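Local coordinates for protein telomere length regulator taz1 (Schizosaccharomyces pombe, PDB 4ZMI) that binds double-stranded telomeric DNA and regulates telomere length and function, here represented by its helical domain, at residues Lys96-Lys99 with Ser100-Phe103; Ala216-Asn219 with Ala220-Phe224. All coordinates share one frame; numbering follows the deposited sequence.

In the fold
Contacts 1 and 2 are each one short run of alpha-helix, the first on helix 95-107 and the second on helix 214-229. Both belong to the helical domain of Taz1, and contact 1 comes earlier in the chain. Their centres lie about 17 Å apart. The two touch where F103 of contact 1 reaches the backbone of contact 2, with F103 CZ 4.0 Å from I222 O. This is packing. F103 also rests on L225, L226 and K229, further along helix 214-229. The side chain of A216 in contact 2 is about 10 Å from a bound cobalt ion. The magnesium site, at L168, L171 and Y173, belongs to neither contact.

Contact 1: Lys96-Lys99 with Ser100-Phe103; sequences KPLK and SIQF
F103 meets 96-99 through its CB, which lies 3.5 Å from K99 O. F103 CG is anti to the backbone N (chi1 -154°), and the flat ring leads away from 96-99. The other flat group is the amide of Q102. Q102 CB sits 3.6 Å from L98 O. Beyond CG the Q102 chain is extended, and NE2 donates to I76 O.

I101 folds back over the previous turn. An off-staggered chi2 of 141° brings I101 CD1 to 3.1 Å from P97 O, a tight approach. The same methyl is 4.2 Å from L98 CD2, a loose apolar touch.

The backbone carries most of the contact. I101 N bonds to P97 O at 3.1 Å, Q102 N to L98 O at 3.0 Å, and F103 N to K99 O at 3.0 Å. The bond from S100 N to K96 O is weak. K99 bends at its second torsion, and its NZ donates to V231 O, while the side chain makes a cation-pi contact with F78.

P97 packs on C15, Q16 and A19 of helix 5-35, and the F103 ring packs on V26 of the same helix and on helix 214-229. Such i to i+4 backbone bonding is that of a regular alpha-helix, here an early part of helix 95-107, buried in the all-helical domain of Taz1.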
# COMPACT_ATOMS: atom_id res chain seq x y z
N LYS A 96 -9.69 12.68 -3.84
CA LYS A 96 -9.91 12.72 -2.40
C LYS A 96 -10.49 11.41 -1.83
O LYS A 96 -9.91 10.83 -0.93
CB LYS A 96 -10.76 13.93 -1.96
CG LYS A 96 -10.70 15.17 -2.89
CD LYS A 96 -11.68 15.06 -4.09
CE LYS A 96 -11.79 16.37 -4.87
NZ LYS A 96 -12.77 17.33 -4.28
N PRO A 97 -11.63 10.93 -2.36
CA PRO A 97 -12.13 9.69 -1.76
C PRO A 97 -11.30 8.46 -2.14
O PRO A 97 -11.36 7.47 -1.42
CB PRO A 97 -13.54 9.56 -2.34
CG PRO A 97 -13.45 10.25 -3.63
CD PRO A 97 -12.57 11.44 -3.37
N LEU A 98 -10.57 8.51 -3.25
CA LEU A 98 -9.72 7.38 -3.62
C LEU A 98 -8.64 7.21 -2.55
O LEU A 98 -8.37 6.10 -2.11
CB LEU A 98 -9.10 7.56 -5.01
CG LEU A 98 -10.07 7.22 -6.17
CD1 LEU A 98 -9.53 7.70 -7.49
CD2 LEU A 98 -10.38 5.72 -6.24
N LYS A 99 -8.04 8.32 -2.12
CA LYS A 99 -7.02 8.29 -1.07
C LYS A 99 -7.55 7.64 0.19
O LYS A 99 -6.83 6.92 0.87
CB LYS A 99 -6.53 9.68 -0.74
CG LYS A 99 -5.99 10.44 -1.92
CD LYS A 99 -4.50 10.24 -2.09
CE LYS A 99 -4.00 11.13 -3.21
NZ LYS A 99 -2.54 11.01 -3.40
N SER A 100 -8.82 7.90 0.51
CA SER A 100 -9.43 7.30 1.68
C SER A 100 -9.52 5.78 1.55
O SER A 100 -9.15 5.06 2.47
CB SER A 100 -10.81 7.89 1.96
OG SER A 100 -10.72 9.26 2.32
N ILE A 101 -10.02 5.30 0.42
CA ILE A 101 -10.15 3.86 0.20
C ILE A 101 -8.78 3.17 0.30
O ILE A 101 -8.64 2.11 0.93
CB ILE A 101 -10.77 3.57 -1.20
CG1 ILE A 101 -12.16 4.20 -1.31
CG2 ILE A 101 -10.86 2.08 -1.45
CD1 ILE A 101 -12.44 4.79 -2.67
N GLN A 102 -7.78 3.77 -0.31
CA GLN A 102 -6.44 3.20 -0.28
C GLN A 102 -5.89 3.13 1.17
O GLN A 102 -5.27 2.14 1.56
CB GLN A 102 -5.53 4.01 -1.19
CG GLN A 102 -4.09 3.56 -1.23
CD GLN A 102 -3.21 4.56 -1.94
OE1 GLN A 102 -2.98 5.65 -1.43
NE2 GLN A 102 -2.73 4.20 -3.13
N PHE A 103 -6.14 4.18 1.95
CA PHE A 103 -5.77 4.25 3.37
C PHE A 103 -6.28 3.02 4.09
O PHE A 103 -5.52 2.29 4.74
CB PHE A 103 -6.40 5.49 4.02
CG PHE A 103 -5.65 6.02 5.20
CD1 PHE A 103 -5.09 7.28 5.16
CD2 PHE A 103 -5.52 5.27 6.36
CE1 PHE A 103 -4.40 7.79 6.24
CE2 PHE A 103 -4.83 5.76 7.45
CZ PHE A 103 -4.26 7.02 7.39

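Contact 2: Ala216-Asn219 with Ala220-Phe224; sequences AFVN and AVIHF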
# COMPACT_ATOMS: atom_id res chain seq x y z
N ALA A 216 5.92 0.98 16.29
CA ALA A 216 6.65 2.02 15.58
C ALA A 216 6.41 1.85 14.09
O ALA A 216 6.29 2.83 13.35
CB ALA A 216 8.13 1.95 15.91
N PHE A 217 6.36 0.60 13.64
CA PHE A 217 6.03 0.30 12.26
C PHE A 217 4.67 0.89 11.95
O PHE A 217 4.51 1.69 11.02
CB PHE A 217 6.05 -1.21 12.03
CG PHE A 217 5.61 -1.62 10.65
CD1 PHE A 217 6.17 -1.03 9.53
CD2 PHE A 217 4.67 -2.62 10.47
CE1 PHE A 217 5.77 -1.42 8.26
CE2 PHE A 217 4.28 -3.01 9.19
CZ PHE A 217 4.84 -2.40 8.09
N VAL A 218 3.69 0.53 12.78
CA VAL A 218 2.32 0.97 12.60
C VAL A 218 2.25 2.48 12.55
O VAL A 218 1.68 3.06 11.63
CB VAL A 218 1.41 0.46 13.70
CG1 VAL A 218 0.03 1.09 13.60
CG2 VAL A 218 1.30 -1.06 13.62
N ASN A 219 2.86 3.13 13.53
CA ASN A 219 2.86 4.59 13.53
C ASN A 219 3.52 5.18 12.29
O ASN A 219 3.06 6.19 11.77
CB ASN A 219 3.43 5.16 14.84
CG ASN A 219 2.38 5.24 15.94
OD1 ASN A 219 1.21 5.58 15.69
ND2 ASN A 219 2.77 4.91 17.17
N ALA A 220 4.57 4.55 11.77
CA ALA A 220 5.17 5.06 10.54
C ALA A 220 4.21 4.83 9.35
O ALA A 220 4.11 5.67 8.45
CB ALA A 220 6.55 4.44 10.30
N VAL A 221 3.48 3.72 9.37
CA VAL A 221 2.55 3.42 8.27
C VAL A 221 1.44 4.46 8.26
O VAL A 221 1.20 5.12 7.25
CB VAL A 221 1.96 2.00 8.38
CG1 VAL A 221 0.81 1.81 7.41
CG2 VAL A 221 3.03 0.98 8.11
N ILE A 222 0.78 4.61 9.40
CA ILE A 222 -0.29 5.59 9.56
C ILE A 222 0.19 6.96 9.14
O ILE A 222 -0.47 7.65 8.38
CB ILE A 222 -0.78 5.66 11.01
CG1 ILE A 222 -1.59 4.40 11.33
CG2 ILE A 222 -1.62 6.91 11.22
CD1 ILE A 222 -1.82 4.18 12.80
N HIS A 223 1.36 7.35 9.62
CA HIS A 223 1.93 8.63 9.24
C HIS A 223 2.01 8.74 7.73
O HIS A 223 1.54 9.72 7.15
CB HIS A 223 3.32 8.82 9.85
CG HIS A 223 3.79 10.24 9.83
ND1 HIS A 223 4.22 10.88 8.68
CD2 HIS A 223 3.92 11.15 10.83
CE1 HIS A 223 4.58 12.12 8.97
NE2 HIS A 223 4.41 12.31 10.27
N PHE A 224 2.58 7.72 7.10
CA PHE A 224 2.83 7.74 5.66
C PHE A 224 1.56 7.79 4.83
O PHE A 224 1.49 8.52 3.85
CB PHE A 224 3.67 6.54 5.23
CG PHE A 224 3.85 6.44 3.74
CD1 PHE A 224 4.77 7.22 3.09
CD2 PHE A 224 3.09 5.56 3.00
CE1 PHE A 224 4.95 7.13 1.73
CE2 PHE A 224 3.26 5.47 1.64
CZ PHE A 224 4.18 6.25 1.00
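F217 and V221 make the aromatic part of this contact. V221 CG2 sits over one face of the F217 ring, 3.9 Å from its centroid and 22° off the ring normal. This is a CH-pi contact, offset toward the rim, and F217 CE1 is the nearest ring atom to the V221 CG2 methyl at 3.6 Å. F217 CG is anti to the backbone N (chi1 175°), which sets the ring beside the helix, leaning toward V221. V221 CG2 points back to meet it, and also lies 3.3 Å from F217 O.

The second apolar pair is V218 with I222. V218 CG1 meets I222 CD1 at 3.7 Å, the two side chains crossing at a slant. I222 CG1 lies beside its own backbone N, and the extended second torsion takes CD1 back to V218.

Hydrogen bonding across the contact is between main-chain atoms. A220 N bonds to A216 O, V221 N to F217 O at 2.8 Å, and I222 N to V218 O at 2.9 Å. The last is the straightest, with an N-H...O angle of 173°. H223 N bonds to N219 O at 3.0 Å, and F224 N continues the pattern to A220 O. Beyond the contact, H223 ND1 is bonded to E227 OE2, one turn on along the same helix.

The helix has a solvent side and a core side. A216, N219, A220 and H223 are exposed, while F217, V218, V221 and F224 are buried. F217 rests on L148 and R151 of helix 137-154, its ring meets that of H117, and it shares L110 with V218 and V221. V218 and N219 lean on F33 of helix 5-35, V221 packs on L120 of helix 118-130, and the ring of F224 meets that of F137 with the planes nearly parallel.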